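Local coordinates for protein putative transcriptional regulator (Bacillus cytotoxicus NVH 391-98, PDB 3K4H) that probably regulates transcription as a LacI-family transcriptional regulator, with a periplasmic-binding-protein-like sensor that holds a glucose-containing sugar in its cleft, at residues Ala236-Ser241 with Arg281-Gly286. Sequence-based numbering, arbitrary orientation.
Sequences ASPPLS and RQTCEG
With chi1 of Thr-283 at 40°, OG1 sits between its own backbone N and carbonyl carbon and faces Ser-241, whose OG, beside the backbone N at chi1 -55°, turns to meet it. Ser-241 grips that hydroxyl twice: its N-H points almost straight at Thr-283 OG1 (2.9 Å, 175°), and its OG donates to Thr-283 OG1 over 3.0 Å. The same Ser-241 OG accepts the backbone N-H of Arg-281 at 3.1 Å, and so lies between Arg-281 N and Thr-283 OG1, accepting from the first and donating to the second. Thr-283 OG1 is itself hydrogen-bonded to Ile-224 O, which ties this buried polar cluster to strand 223-227.

Arg-281, bent at chi2 and chi3, runs its CG and CD past the carbonyl of Leu-240, and NE reaches Leu-240 O from the guanidinium edge at 3.1 Å, whereas NH1 goes on to Asn-229 and Ser-233. A backbone bond from Gln-282 N to Pro-239 O (3.0 Å) adds a main-chain link. Beside it the prolines pack: the CB of Pro-238, which follows a cis peptide, lies 3.8 Å from Gln-282 CB, and the Gln-282 and Pro-239 side chains cross at a slant, bringing Gln-282 OE1 to 3.5 Å from Pro-239 CD.

In this example hydroxyl, guanidinium and backbone bonds join two irregular segments: where strand 241-244 begins and just after its antiparallel neighbour 277-279 ends, they link the loop following helix 231-235 to the C-terminal tail, with helix 201-213 against Pro-238 and Leu-240.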
loop_
_atom_site.group_PDB
_atom_site.type_symbol
_atom_site.label_atom_id
_atom_site.label_comp_id
_atom_site.label_asym_id
_atom_site.label_seq_id
_atom_site.Cartn_x
_atom_site.Cartn_y
_atom_site.Cartn_z
ATOM N N ALA A 236 21.869 -9.436 19.119
ATOM C CA ALA A 236 21.845 -8.519 20.198
ATOM C C ALA A 236 21.423 -9.319 21.348
ATOM O O ALA A 236 20.796 -10.318 21.191
ATOM C CB ALA A 236 20.855 -7.504 19.944
ATOM N N SER A 237 21.770 -8.900 22.539
ATOM C CA SER A 237 21.287 -9.640 23.643
ATOM C C SER A 237 20.351 -8.779 24.395
ATOM O O SER A 237 20.752 -7.784 24.935
ATOM C CB SER A 237 22.447 -9.968 24.538
ATOM O OG SER A 237 22.741 -8.861 25.330
ATOM N N PRO A 238 19.127 -9.230 24.563
ATOM C CA PRO A 238 18.548 -10.360 23.877
ATOM C C PRO A 238 18.239 -9.975 22.501
ATOM O O PRO A 238 18.124 -8.837 22.250
ATOM C CB PRO A 238 17.262 -10.543 24.603
ATOM C CG PRO A 238 16.932 -9.314 25.032
ATOM C CD PRO A 238 18.121 -8.589 25.388
ATOM N N PRO A 239 18.079 -10.902 21.608
ATOM C CA PRO A 239 17.788 -10.545 20.239
ATOM C C PRO A 239 16.554 -9.702 20.093
ATOM O O PRO A 239 15.566 -9.947 20.692
ATOM C CB PRO A 239 17.546 -11.892 19.615
ATOM C CG PRO A 239 18.353 -12.764 20.364
ATOM C CD PRO A 239 18.275 -12.337 21.741
ATOM N N LEU A 240 16.643 -8.697 19.246
ATOM C CA LEU A 240 15.598 -7.711 19.033
ATOM C C LEU A 240 14.435 -8.052 18.178
ATOM O O LEU A 240 14.606 -8.447 17.082
ATOM C CB LEU A 240 16.225 -6.588 18.286
ATOM C CG LEU A 240 16.454 -5.218 18.819
ATOM C CD1 LEU A 240 16.890 -4.470 17.661
ATOM C CD2 LEU A 240 15.223 -4.672 19.272
ATOM N N SER A 241 13.234 -7.814 18.653
ATOM C CA SER A 241 12.084 -7.920 17.813
ATOM C C SER A 241 12.165 -6.809 16.847
ATOM O O SER A 241 12.443 -5.719 17.202
ATOM C CB SER A 241 10.873 -7.748 18.650
ATOM O OG SER A 241 10.924 -8.658 19.674
ATOM N N ARG A 281 11.224 -11.519 18.428
ATOM C CA ARG A 281 12.274 -12.298 18.965
ATOM C C ARG A 281 12.189 -12.269 20.460
ATOM O O ARG A 281 11.284 -12.783 21.026
ATOM C CB ARG A 281 13.617 -11.786 18.473
ATOM C CG ARG A 281 13.698 -11.560 16.982
ATOM C CD ARG A 281 15.047 -11.908 16.372
ATOM N NE ARG A 281 15.555 -10.911 15.444
ATOM C CZ ARG A 281 15.824 -11.140 14.178
ATOM N NH1 ARG A 281 16.278 -10.185 13.426
ATOM N NH2 ARG A 281 15.640 -12.310 13.664
ATOM N N GLN A 282 13.176 -11.691 21.097
ATOM C CA GLN A 282 13.207 -11.606 22.536
ATOM C C GLN A 282 13.023 -10.339 23.344
ATOM O O GLN A 282 13.295 -10.338 24.488
ATOM C CB GLN A 282 14.345 -12.441 23.020
ATOM C CG GLN A 282 14.012 -13.842 22.717
ATOM C CD GLN A 282 15.143 -14.620 22.227
ATOM O OE1 GLN A 282 16.081 -14.841 22.947
ATOM N NE2 GLN A 282 15.062 -15.077 20.998
ATOM N N THR A 283 12.615 -9.246 22.756
ATOM C CA THR A 283 12.582 -8.003 23.482
ATOM C C THR A 283 11.240 -7.571 23.908
ATOM O O THR A 283 11.060 -6.465 24.259
ATOM C CB THR A 283 13.175 -6.893 22.704
ATOM O OG1 THR A 283 12.788 -7.010 21.351
ATOM C CG2 THR A 283 14.614 -6.988 22.756
ATOM N N CYS A 284 10.281 -8.454 23.853
ATOM C CA CYS A 284 8.943 -8.121 24.273
ATOM C C CYS A 284 8.344 -9.053 25.301
ATOM O O CYS A 284 8.470 -10.235 25.202
ATOM C CB CYS A 284 8.061 -8.031 23.062
ATOM S SG CYS A 284 8.384 -6.620 22.218
ATOM N N GLU A 285 7.672 -8.494 26.288
ATOM C CA GLU A 285 7.032 -9.259 27.338
ATOM C C GLU A 285 5.648 -8.769 27.620
ATOM O O GLU A 285 5.295 -7.690 27.264
ATOM C CB GLU A 285 7.811 -9.157 28.611
ATOM C CG GLU A 285 7.989 -10.434 29.281
ATOM C CD GLU A 285 8.988 -10.360 30.361
ATOM O OE1 GLU A 285 9.981 -11.090 30.313
ATOM O OE2 GLU A 285 8.786 -9.572 31.277
ATOM N N GLY A 286 4.855 -9.595 28.261
ATOM C CA GLY A 286 3.510 -9.238 28.608
ATOM C C GLY A 286 3.458 -8.174 29.657
ATOM O O GLY A 286 4.345 -8.046 30.467
#